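Local coordinates for protein type IV pilin structural subunit (Pseudomonas aeruginosa, PDB 3JYZ) that probably serves as the major building block of the type IV pilus, packing with copies of itself into the surface filament, at residues 86-91 / 117-122; 38-43 / 60-65; 13-18 / 72-77; 79-84 / 138-143. All blocks are in the same frame, centred on the assembly; numbering follows the deposited sequence.

Interaction 1. Residues 86-91 / 117-122; sequences NTLILS and WACTSA
Ile89 O is gripped from two directions. The backbone N of Thr120 donates to it over 2.9 Å, and a water also donates to Ile89 O. That water also donates to Thr120 OG1 and is hydrogen-bonded to Ser91 OG, so it ties three polar atoms together. Thr120 OG1 stands between its own backbone N and carbonyl carbon (chi1 53°) and comes within 3.5 Å of Ile89 CB. It has a further partner in Ala136 O.

The strands run antiparallel, in the sheet that packs on the long N-terminal helix 4-28 of the type IV pilin fold. Ile89 N to Thr120 O, Ser91 N to Ala118 O (2.8 Å) and Ala118 N to Ser91 O complete two hydrogen-bonded pairs. Leu90 and Cys119 form the non-hydrogen-bonded pair between them.

On the helix-facing side, Leu90 CD2 presses on Cys119 SG at 3.5 Å. That sulfur is bonded to Cys149, the disulfide that closes the C-terminal loop of the pilin. Leu88 reaches the same side, and its CD2 meets Ser121 CB at 3.6 Å. The CE3-CZ3 edge of the Trp117 ring abuts the Leu90 backbone, with Leu90 O near the ring plane, 3.4 Å from Trp117 CZ3.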
loop_
_atom_site.group_PDB
_atom_site.type_symbol
_atom_site.label_atom_id
_atom_site.label_comp_id
_atom_site.label_asym_id
_atom_site.label_seq_id
_atom_site.Cartn_x
_atom_site.Cartn_y
_atom_site.Cartn_z
ATOM N N ASN A 86 -11.092 7.772 -1.700
ATOM C CA ASN A 86 -9.797 8.374 -1.414
ATOM C C ASN A 86 -8.710 7.447 -0.894
ATOM O O ASN A 86 -7.709 7.917 -0.340
ATOM C CB ASN A 86 -9.963 9.601 -0.505
ATOM C CG ASN A 86 -10.475 9.237 0.869
ATOM O OD1 ASN A 86 -11.145 8.222 1.040
ATOM N ND2 ASN A 86 -10.149 10.061 1.867
ATOM N N THR A 87 -8.881 6.141 -1.074
ATOM C CA THR A 87 -7.854 5.220 -0.579
ATOM C C THR A 87 -7.270 4.320 -1.651
ATOM O O THR A 87 -7.952 3.929 -2.612
ATOM C CB THR A 87 -8.354 4.318 0.577
ATOM O OG1 THR A 87 -9.310 3.375 0.078
ATOM C CG2 THR A 87 -8.986 5.156 1.679
ATOM N N LEU A 88 -5.992 4.014 -1.462
ATOM C CA LEU A 88 -5.313 2.961 -2.192
ATOM C C LEU A 88 -4.809 1.923 -1.192
ATOM O O LEU A 88 -4.476 2.259 -0.051
ATOM C CB LEU A 88 -4.121 3.522 -2.969
ATOM C CG LEU A 88 -4.407 4.470 -4.124
ATOM C CD1 LEU A 88 -3.097 4.903 -4.790
ATOM C CD2 LEU A 88 -5.349 3.804 -5.135
ATOM N N ILE A 89 -4.750 0.670 -1.632
ATOM C CA ILE A 89 -4.235 -0.418 -0.817
ATOM C C ILE A 89 -2.974 -0.985 -1.471
ATOM O O ILE A 89 -2.966 -1.258 -2.674
ATOM C CB ILE A 89 -5.261 -1.555 -0.680
ATOM C CG1 ILE A 89 -6.628 -1.020 -0.235
ATOM C CG2 ILE A 89 -4.728 -2.633 0.269
ATOM C CD1 ILE A 89 -6.611 -0.340 1.097
ATOM N N LEU A 90 -1.911 -1.140 -0.690
ATOM C CA LEU A 90 -0.688 -1.795 -1.153
ATOM C C LEU A 90 -0.540 -3.105 -0.382
ATOM O O LEU A 90 -0.391 -3.096 0.838
ATOM C CB LEU A 90 0.544 -0.913 -0.927
ATOM C CG LEU A 90 0.448 0.544 -1.385
ATOM C CD1 LEU A 90 1.760 1.306 -1.149
ATOM C CD2 LEU A 90 0.044 0.653 -2.840
ATOM N N SER A 91 -0.571 -4.224 -1.101
ATOM C CA SER A 91 -0.572 -5.549 -0.480
ATOM C C SER A 91 0.726 -6.275 -0.825
ATOM O O SER A 91 1.046 -6.443 -2.003
ATOM C CB SER A 91 -1.772 -6.354 -0.986
ATOM O OG SER A 91 -3.000 -5.706 -0.674
ATOM N N TRP A 117 4.747 -6.059 -4.441
ATOM C CA TRP A 117 3.621 -5.276 -3.974
ATOM C C TRP A 117 2.578 -5.103 -5.064
ATOM O O TRP A 117 2.908 -4.800 -6.218
ATOM C CB TRP A 117 4.094 -3.899 -3.513
ATOM C CG TRP A 117 4.904 -3.921 -2.255
ATOM C CD1 TRP A 117 6.257 -4.094 -2.149
ATOM C CD2 TRP A 117 4.416 -3.741 -0.926
ATOM N NE1 TRP A 117 6.638 -4.041 -0.823
ATOM C CE2 TRP A 117 5.519 -3.824 -0.052
ATOM C CE3 TRP A 117 3.145 -3.523 -0.380
ATOM C CZ2 TRP A 117 5.391 -3.701 1.328
ATOM C CZ3 TRP A 117 3.017 -3.393 0.989
ATOM C CH2 TRP A 117 4.134 -3.483 1.828
ATOM N N ALA A 118 1.323 -5.302 -4.684
ATOM C CA ALA A 118 0.176 -5.036 -5.543
ATOM C C ALA A 118 -0.527 -3.772 -5.068
ATOM O O ALA A 118 -0.773 -3.611 -3.866
ATOM C CB ALA A 118 -0.788 -6.215 -5.498
ATOM N N CYS A 119 -0.824 -2.865 -5.995
ATOM C CA CYS A 119 -1.582 -1.669 -5.655
ATOM C C CYS A 119 -2.991 -1.791 -6.197
ATOM O O CYS A 119 -3.171 -2.111 -7.373
ATOM C CB CYS A 119 -0.933 -0.419 -6.238
ATOM S SG CYS A 119 -1.843 1.099 -5.793
ATOM N N THR A 120 -3.999 -1.566 -5.346
ATOM C CA THR A 120 -5.358 -1.605 -5.776
ATOM C C THR A 120 -6.140 -0.300 -5.401
ATOM O O THR A 120 -5.923 0.271 -4.395
ATOM C CB THR A 120 -6.116 -2.834 -5.222
ATOM O OG1 THR A 120 -5.960 -2.866 -3.820
ATOM C CG2 THR A 120 -5.588 -4.111 -5.822
ATOM N N SER A 121 -6.996 0.110 -6.296
ATOM C CA SER A 121 -7.893 1.229 -6.105
ATOM C C SER A 121 -9.315 0.640 -6.074
ATOM O O SER A 121 -9.506 -0.449 -5.720
ATOM C CB SER A 121 -7.756 2.190 -7.282
ATOM O OG SER A 121 -8.151 1.556 -8.455
ATOM N N ALA A 122 -10.288 1.403 -6.498
ATOM C CA ALA A 122 -11.579 0.790 -6.701
ATOM C C ALA A 122 -11.549 -0.393 -7.706
ATOM O O ALA A 122 -12.449 -1.184 -7.730
ATOM C CB ALA A 122 -12.574 1.879 -7.173
HETATM O O HOH W 1 -3.544 -4.182 -2.898
#

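Interaction 2. Residues 38-43 / 60-65; sequences RATTTW and VLMDAG
Trp43 and Val60 are joined by the one direct hydrogen bond of this contact. Trp43 NE1 donates to Val60 O over 2.8 Å, with an angle of 157° at the hydrogen. The oxygen lies close to the indole plane, but the donor sits well above the carbonyl plane of Val60. The contact joins helix 33-49 to strand 57-62 of the antiparallel sheet in the pilin fold, and the short segments run nearly antiparallel.

Met62, present as selenomethionine, crosses the Trp43 side chain at about a right angle. Its SE touches Trp43 CB at 3.7 Å and makes an oblique Met-aromatic contact with the five-membered ring. A bend at chi3 (63°) turns CE onto Thr40, where it lies 3.3 Å from Thr40 OG1. The other branch of the threonine, CG2, meets Asp63 O at 3.4 Å. Val60 CG1 lies 4.1 Å from Trp43 CZ2, close to the NE1 that makes the bond.

A water forms the next layer. It donates to both Thr40 OG1 and Asp63 O, linking helix to loop where the strand ends. Thr40 OG1 is also hydrogen-bonded to Leu36 O, one turn back in the helix. Ala21 and Met24 of helix 4-28 touch Trp43, and Ile25 touches Met62. The buried side chains thus fill the seam between two helices and the sheet. Beyond Met62 the chain turns at Asp63 in an Asx turn, in which Gly65 N donates to Asp63 OD1 over 2.7 Å.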
loop_
_atom_site.group_PDB
_atom_site.type_symbol
_atom_site.label_atom_id
_atom_site.label_comp_id
_atom_site.label_asym_id
_atom_site.label_seq_id
_atom_site.Cartn_x
_atom_site.Cartn_y
_atom_site.Cartn_z
ATOM N N ARG A 38 6.687 -5.677 14.922
ATOM C CA ARG A 38 7.466 -4.536 15.386
ATOM C C ARG A 38 7.516 -3.434 14.331
ATOM O O ARG A 38 7.396 -2.251 14.650
ATOM C CB ARG A 38 8.884 -4.970 15.760
ATOM C CG ARG A 38 9.750 -3.851 16.315
ATOM C CD ARG A 38 10.854 -4.397 17.206
ATOM N NE ARG A 38 11.802 -5.220 16.462
ATOM C CZ ARG A 38 11.807 -6.550 16.472
ATOM N NH1 ARG A 38 10.911 -7.212 17.191
ATOM N NH2 ARG A 38 12.707 -7.217 15.763
ATOM N N ALA A 39 7.695 -3.829 13.073
ATOM C CA ALA A 39 7.762 -2.874 11.972
ATOM C C ALA A 39 6.438 -2.117 11.837
ATOM O O ALA A 39 6.426 -0.908 11.620
ATOM C CB ALA A 39 8.112 -3.593 10.672
ATOM N N THR A 40 5.331 -2.838 11.972
ATOM C CA THR A 40 4.010 -2.222 11.965
ATOM C C THR A 40 3.903 -1.150 13.053
ATOM O O THR A 40 3.449 -0.034 12.800
ATOM C CB THR A 40 2.921 -3.290 12.161
ATOM O OG1 THR A 40 2.976 -4.215 11.064
ATOM C CG2 THR A 40 1.527 -2.665 12.233
ATOM N N THR A 41 4.327 -1.483 14.263
ATOM C CA THR A 41 4.266 -0.519 15.351
ATOM C C THR A 41 5.160 0.688 15.094
ATOM O O THR A 41 4.747 1.831 15.287
ATOM C CB THR A 41 4.658 -1.193 16.670
ATOM O OG1 THR A 41 3.680 -2.189 16.982
ATOM C CG2 THR A 41 4.713 -0.176 17.802
ATOM N N THR A 42 6.388 0.434 14.654
ATOM C CA THR A 42 7.344 1.500 14.384
ATOM C C THR A 42 6.831 2.448 13.308
ATOM O O THR A 42 6.832 3.670 13.486
ATOM C CB THR A 42 8.689 0.909 13.930
ATOM O OG1 THR A 42 9.197 0.070 14.974
ATOM C CG2 THR A 42 9.694 2.010 13.615
ATOM N N TRP A 43 6.384 1.884 12.189
ATOM C CA TRP A 43 5.891 2.710 11.097
ATOM C C TRP A 43 4.693 3.566 11.517
ATOM O O TRP A 43 4.659 4.782 11.282
ATOM C CB TRP A 43 5.500 1.865 9.869
ATOM C CG TRP A 43 4.973 2.754 8.795
ATOM C CD1 TRP A 43 3.668 3.054 8.539
ATOM C CD2 TRP A 43 5.755 3.520 7.880
ATOM N NE1 TRP A 43 3.591 3.956 7.497
ATOM C CE2 TRP A 43 4.857 4.261 7.082
ATOM C CE3 TRP A 43 7.131 3.650 7.659
ATOM C CZ2 TRP A 43 5.297 5.112 6.066
ATOM C CZ3 TRP A 43 7.564 4.500 6.654
ATOM C CH2 TRP A 43 6.648 5.222 5.869
ATOM N N VAL A 60 -0.593 7.055 5.831
ATOM C CA VAL A 60 -0.070 5.856 5.188
ATOM C C VAL A 60 0.111 4.882 6.337
ATOM O O VAL A 60 1.058 5.006 7.111
ATOM C CB VAL A 60 1.292 6.137 4.533
ATOM C CG1 VAL A 60 1.843 4.878 3.876
ATOM C CG2 VAL A 60 1.169 7.281 3.514
ATOM N N LEU A 61 -0.816 3.939 6.474
ATOM C CA LEU A 61 -0.837 3.095 7.669
ATOM C C LEU A 61 -0.748 1.614 7.341
ATOM O O LEU A 61 -1.411 1.124 6.423
ATOM C CB LEU A 61 -2.100 3.368 8.492
ATOM C CG LEU A 61 -2.093 4.708 9.233
ATOM C CD1 LEU A 61 -3.488 5.026 9.753
ATOM C CD2 LEU A 61 -1.076 4.719 10.374
HETATM N N MSE A 62 0.057 0.897 8.120
HETATM C CA MSE A 62 0.114 -0.555 8.019
HETATM C C MSE A 62 -1.000 -1.182 8.846
HETATM O O MSE A 62 -1.337 -0.705 9.926
HETATM C CB MSE A 62 1.463 -1.071 8.499
HETATM C CG MSE A 62 2.595 -0.652 7.601
HETATM SE SE MSE A 62 4.333 -1.252 8.231
HETATM C CE MSE A 62 4.093 -3.167 8.139
ATOM N N ASP A 63 -1.579 -2.250 8.321
ATOM C CA ASP A 63 -2.693 -2.911 8.984
ATOM C C ASP A 63 -2.374 -3.188 10.454
ATOM O O ASP A 63 -1.309 -3.716 10.770
ATOM C CB ASP A 63 -2.985 -4.208 8.239
ATOM C CG ASP A 63 -4.173 -4.941 8.793
ATOM O OD1 ASP A 63 -3.987 -5.713 9.757
ATOM O OD2 ASP A 63 -5.280 -4.775 8.241
ATOM N N ALA A 64 -3.301 -2.845 11.347
ATOM C CA ALA A 64 -3.039 -2.982 12.777
ATOM C C ALA A 64 -2.928 -4.444 13.205
ATOM O O ALA A 64 -2.382 -4.743 14.267
ATOM C CB ALA A 64 -4.120 -2.262 13.592
ATOM N N GLY A 65 -3.433 -5.345 12.371
ATOM C CA GLY A 65 -3.337 -6.773 12.631
ATOM C C GLY A 65 -2.053 -7.380 12.097
ATOM O O GLY A 65 -1.931 -8.601 11.988
HETATM O O HOH W 2 0.917 -4.425 9.248
#

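Interaction 3. Residues 13-18 / 72-77; sequences EGLVLA and ITYVAD
Ile72 and Tyr74 face the long helix 4-28 from strand 70-74, meeting it at Gly14, Leu15 and Ala18. This is the layered core of the type IV pilin fold, where helix 4-28 lies against an antiparallel sheet. The axes of helix 13-18 and strand 72-74 come within 9.5 Å and are inclined at 144°.

The apolar contacts centre on Ile72 CD1. Its chi1 of -56° sets CG1 beside the backbone N, and the chain then extends to carry CD1 up to the helix. There it meets Leu15 CD2 at 3.9 Å and Ala18 CB at 4.1 Å. The Leu15 and Ile72 side chains cross at about a right angle. CD1 also rests against the helix backbone, 3.7 Å from Gly14 O. Leu90, on the adjoining strand, touches both Leu15 and Ala18 and extends this apolar layer.

The aromatic contact is made at Gly14. The phenol end of Tyr74 lies directly on the helix backbone, with OH 3.5 Å from Gly14 CA. Gly14 has no side chain, and its CA itself takes the contact.

No hydrogen bond joins the two segments. The polar end of Tyr74 is nevertheless held, because its OH is hydrogen-bonded to Val11 O, just before the helical segment. On the same ring, Tyr74 CE1 lies 3.9 Å from Gly14 CA.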
loop_
_atom_site.group_PDB
_atom_site.type_symbol
_atom_site.label_atom_id
_atom_site.label_comp_id
_atom_site.label_asym_id
_atom_site.label_seq_id
_atom_site.Cartn_x
_atom_site.Cartn_y
_atom_site.Cartn_z
ATOM N N GLU A 13 1.990 10.951 -5.961
ATOM C CA GLU A 13 2.775 11.393 -4.831
ATOM C C GLU A 13 2.643 10.564 -3.631
ATOM O O GLU A 13 3.595 10.362 -2.975
ATOM C CB GLU A 13 2.484 12.871 -4.523
ATOM C CG GLU A 13 2.996 13.720 -5.665
ATOM C CD GLU A 13 4.058 14.754 -5.266
ATOM O OE1 GLU A 13 5.234 14.694 -5.763
ATOM O OE2 GLU A 13 3.663 15.655 -4.451
ATOM N N GLY A 14 1.427 10.105 -3.311
ATOM C CA GLY A 14 1.184 9.231 -2.180
ATOM C C GLY A 14 1.930 7.916 -2.266
ATOM O O GLY A 14 2.368 7.359 -1.258
ATOM N N LEU A 15 2.060 7.392 -3.476
ATOM C CA LEU A 15 2.780 6.144 -3.666
ATOM C C LEU A 15 4.242 6.339 -3.297
ATOM O O LEU A 15 4.854 5.484 -2.665
ATOM C CB LEU A 15 2.626 5.652 -5.106
ATOM C CG LEU A 15 1.198 5.222 -5.450
ATOM C CD1 LEU A 15 1.098 4.875 -6.926
ATOM C CD2 LEU A 15 0.785 4.028 -4.602
ATOM N N VAL A 16 4.797 7.480 -3.679
ATOM C CA VAL A 16 6.184 7.778 -3.356
ATOM C C VAL A 16 6.363 7.889 -1.833
ATOM O O VAL A 16 7.366 7.443 -1.269
ATOM C CB VAL A 16 6.646 9.062 -4.078
ATOM C CG1 VAL A 16 8.038 9.463 -3.617
ATOM C CG2 VAL A 16 6.618 8.844 -5.582
ATOM N N LEU A 17 5.367 8.455 -1.164
ATOM C CA LEU A 17 5.376 8.597 0.290
ATOM C C LEU A 17 5.374 7.244 1.027
ATOM O O LEU A 17 5.836 7.141 2.167
ATOM C CB LEU A 17 4.164 9.446 0.705
ATOM C CG LEU A 17 4.186 10.401 1.903
ATOM C CD1 LEU A 17 5.285 11.449 1.799
ATOM C CD2 LEU A 17 2.828 11.074 2.063
ATOM N N ALA A 18 4.860 6.202 0.377
ATOM C CA ALA A 18 4.848 4.862 0.958
ATOM C C ALA A 18 6.146 4.070 0.748
ATOM O O ALA A 18 6.347 3.018 1.358
ATOM C CB ALA A 18 3.654 4.063 0.426
ATOM N N ILE A 72 -3.221 3.852 1.974
ATOM C CA ILE A 72 -2.948 5.268 1.797
ATOM C C ILE A 72 -4.286 5.983 1.697
ATOM O O ILE A 72 -5.123 5.643 0.847
ATOM C CB ILE A 72 -2.182 5.535 0.513
ATOM C CG1 ILE A 72 -0.894 4.715 0.476
ATOM C CG2 ILE A 72 -1.892 7.029 0.375
ATOM C CD1 ILE A 72 -0.203 4.785 -0.883
ATOM N N THR A 73 -4.490 6.959 2.579
ATOM C CA THR A 73 -5.695 7.772 2.578
ATOM C C THR A 73 -5.336 9.173 2.110
ATOM O O THR A 73 -4.440 9.808 2.660
ATOM C CB THR A 73 -6.313 7.824 3.989
ATOM O OG1 THR A 73 -6.663 6.498 4.404
ATOM C CG2 THR A 73 -7.561 8.725 4.004
ATOM N N TYR A 74 -6.028 9.651 1.081
ATOM C CA TYR A 74 -5.739 10.958 0.500
ATOM C C TYR A 74 -6.640 12.050 1.054
ATOM O O TYR A 74 -7.755 11.770 1.473
ATOM C CB TYR A 74 -5.912 10.880 -1.017
ATOM C CG TYR A 74 -4.836 10.044 -1.639
ATOM C CD1 TYR A 74 -3.647 10.616 -2.041
ATOM C CD2 TYR A 74 -4.988 8.670 -1.775
ATOM C CE1 TYR A 74 -2.639 9.857 -2.595
ATOM C CE2 TYR A 74 -3.978 7.894 -2.329
ATOM C CZ TYR A 74 -2.811 8.501 -2.741
ATOM O OH TYR A 74 -1.779 7.769 -3.295
ATOM N N VAL A 75 -6.144 13.284 1.057
ATOM C CA VAL A 75 -6.980 14.424 1.420
ATOM C C VAL A 75 -7.820 14.751 0.188
ATOM O O VAL A 75 -7.338 15.374 -0.762
ATOM C CB VAL A 75 -6.146 15.638 1.866
ATOM C CG1 VAL A 75 -7.059 16.699 2.497
ATOM C CG2 VAL A 75 -5.058 15.205 2.864
ATOM N N ALA A 76 -9.065 14.293 0.203
ATOM C CA ALA A 76 -9.907 14.336 -0.990
ATOM C C ALA A 76 -9.978 15.726 -1.626
ATOM O O ALA A 76 -9.830 15.866 -2.836
ATOM C CB ALA A 76 -11.288 13.809 -0.685
ATOM N N ASP A 77 -10.179 16.764 -0.824
ATOM C CA ASP A 77 -10.372 18.083 -1.420
ATOM C C ASP A 77 -9.084 18.812 -1.840
ATOM O O ASP A 77 -9.142 19.879 -2.460
ATOM C CB ASP A 77 -11.285 18.961 -0.553
ATOM C CG ASP A 77 -10.643 19.375 0.758
ATOM O OD1 ASP A 77 -9.456 19.059 0.985
ATOM O OD2 ASP A 77 -11.335 20.034 1.560
#

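Interaction 4. Residues 79-84 / 138-143; sequences VGLPTA and GSVPQE
The CG corner of the Pro82 ring touches the CG corner of Pro141 at 3.9 Å. Neither ring lies flat upon the other. Pro82 CD also approaches Pro141, 4.0 Å from its CG, so the proline bumps share a small, partly exposed patch.

Leu81 fills the deeper side of the contact. It holds CG beside its backbone N (chi1 -63°) and extends CD2 into the angle between Val140 and Pro141. CD2 is 4.1 Å from Val140 CG1 and 4.3 Å from Pro141 CD. The leucine methyl is therefore the bump, and the hollow is formed by the valine branch and the proline ring.

At the other end, Ser139 brings its CB to 3.6 Å from Ala84 O. Its hydroxyl is hydrogen-bonded to Thr87 OG1 at the start of strand 87-95.

The contact brings together two loops of the pilin, one leading from helix 76-79 into strand 87-95 and the other in the C-terminal region closed by the Cys119-Cys149 disulfide. Leu81 also packs on Val7 of helix 4-28 and on Tyr74 of strand 70-74, while the backbone of Val140 is hydrogen-bonded to that of Thr87.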
loop_
_atom_site.group_PDB
_atom_site.type_symbol
_atom_site.label_atom_id
_atom_site.label_comp_id
_atom_site.label_asym_id
_atom_site.label_seq_id
_atom_site.Cartn_x
_atom_site.Cartn_y
_atom_site.Cartn_z
ATOM N N VAL A 79 -6.644 16.779 -3.394
ATOM C CA VAL A 79 -6.269 15.954 -4.530
ATOM C C VAL A 79 -7.259 16.114 -5.679
ATOM O O VAL A 79 -6.856 16.167 -6.842
ATOM C CB VAL A 79 -6.187 14.469 -4.120
ATOM C CG1 VAL A 79 -5.862 13.598 -5.319
ATOM C CG2 VAL A 79 -5.142 14.288 -3.037
ATOM N N GLY A 80 -8.545 16.199 -5.345
ATOM C CA GLY A 80 -9.604 16.251 -6.343
ATOM C C GLY A 80 -10.441 14.981 -6.406
ATOM O O GLY A 80 -10.950 14.619 -7.469
ATOM N N LEU A 81 -10.597 14.306 -5.271
ATOM C CA LEU A 81 -11.279 13.019 -5.220
ATOM C C LEU A 81 -12.621 13.100 -4.505
ATOM O O LEU A 81 -12.854 14.019 -3.721
ATOM C CB LEU A 81 -10.408 12.003 -4.479
ATOM C CG LEU A 81 -9.060 11.668 -5.103
ATOM C CD1 LEU A 81 -8.172 11.003 -4.061
ATOM C CD2 LEU A 81 -9.235 10.774 -6.325
ATOM N N PRO A 82 -13.509 12.125 -4.757
ATOM C CA PRO A 82 -14.751 12.024 -3.985
ATOM C C PRO A 82 -14.438 11.831 -2.501
ATOM O O PRO A 82 -13.398 11.255 -2.158
ATOM C CB PRO A 82 -15.423 10.768 -4.552
ATOM C CG PRO A 82 -14.852 10.620 -5.923
ATOM C CD PRO A 82 -13.437 11.119 -5.832
ATOM N N THR A 83 -15.327 12.302 -1.633
ATOM C CA THR A 83 -15.072 12.287 -0.194
ATOM C C THR A 83 -14.773 10.889 0.344
ATOM O O THR A 83 -13.981 10.728 1.276
ATOM C CB THR A 83 -16.237 12.932 0.600
ATOM O OG1 THR A 83 -15.973 12.846 2.007
ATOM C CG2 THR A 83 -17.545 12.230 0.300
ATOM N N ALA A 84 -15.398 9.876 -0.244
ATOM C CA ALA A 84 -15.183 8.504 0.198
ATOM C C ALA A 84 -14.439 7.689 -0.855
ATOM O O ALA A 84 -14.350 6.472 -0.746
ATOM C CB ALA A 84 -16.509 7.832 0.552
ATOM N N GLY A 138 -9.221 -0.872 -2.752
ATOM C CA GLY A 138 -9.172 0.526 -2.372
ATOM C C GLY A 138 -10.437 1.236 -2.834
ATOM O O GLY A 138 -11.433 0.582 -3.180
ATOM N N SER A 139 -10.396 2.567 -2.869
ATOM C CA SER A 139 -11.592 3.355 -3.180
ATOM C C SER A 139 -11.382 4.531 -4.144
ATOM O O SER A 139 -12.344 5.147 -4.592
ATOM C CB SER A 139 -12.280 3.817 -1.884
ATOM O OG SER A 139 -11.453 4.690 -1.139
ATOM N N VAL A 140 -10.137 4.859 -4.471
ATOM C CA VAL A 140 -9.906 5.867 -5.506
ATOM C C VAL A 140 -10.542 5.378 -6.819
ATOM O O VAL A 140 -10.270 4.261 -7.259
ATOM C CB VAL A 140 -8.390 6.116 -5.710
ATOM C CG1 VAL A 140 -8.140 6.926 -6.966
ATOM C CG2 VAL A 140 -7.787 6.827 -4.480
ATOM N N PRO A 141 -11.412 6.192 -7.446
ATOM C CA PRO A 141 -12.006 5.735 -8.710
ATOM C C PRO A 141 -10.914 5.492 -9.740
ATOM O O PRO A 141 -9.912 6.220 -9.761
ATOM C CB PRO A 141 -12.882 6.919 -9.137
ATOM C CG PRO A 141 -13.239 7.603 -7.820
ATOM C CD PRO A 141 -11.983 7.474 -6.989
ATOM N N GLN A 142 -11.102 4.486 -10.590
ATOM C CA GLN A 142 -10.033 4.063 -11.483
ATOM C C GLN A 142 -9.521 5.188 -12.386
ATOM O O GLN A 142 -8.334 5.252 -12.674
ATOM C CB GLN A 142 -10.463 2.843 -12.308
ATOM C CG GLN A 142 -11.545 3.170 -13.284
ATOM C CD GLN A 142 -12.260 1.960 -13.850
ATOM O OE1 GLN A 142 -11.803 0.817 -13.737
ATOM N NE2 GLN A 142 -13.396 2.213 -14.481
ATOM N N GLU A 143 -10.401 6.088 -12.822
ATOM C CA GLU A 143 -9.956 7.140 -13.727
ATOM C C GLU A 143 -8.999 8.140 -13.049
ATOM O O GLU A 143 -8.351 8.936 -13.723
ATOM C CB GLU A 143 -11.148 7.857 -14.376
ATOM C CG GLU A 143 -11.985 8.713 -13.426
ATOM C CD GLU A 143 -13.173 7.971 -12.820
ATOM O OE1 GLU A 143 -13.147 6.724 -12.744
ATOM O OE2 GLU A 143 -14.142 8.644 -12.397
#

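How the interactions relate
Interaction 1 lies in the antiparallel sheet, interactions 2 and 3 pack helices on it, and interaction 4 joins loops beside it. Interactions 1 and 3 use neighbouring strands, 87-95 and 70-74: Leu88 O and Ile72 N are 2.9 Å apart, and Leu88 CD1 touches Tyr74 OH at 3.5 Å. Interaction 4 meets interaction 1 where Thr87 OG1 lies 2.8 Å from Ser139 OG, and along the chain it encloses interaction 1. It also touches interaction 3, with Ala76 O 3.0 Å from Leu81 N. Interaction 2 is nested in the loop closed by interaction 3 and meets it at Val60 CG1 and Ala18 CB, 4.0 Å apart. Interactions 2 and 4 are farthest apart, about 24 Å between centres.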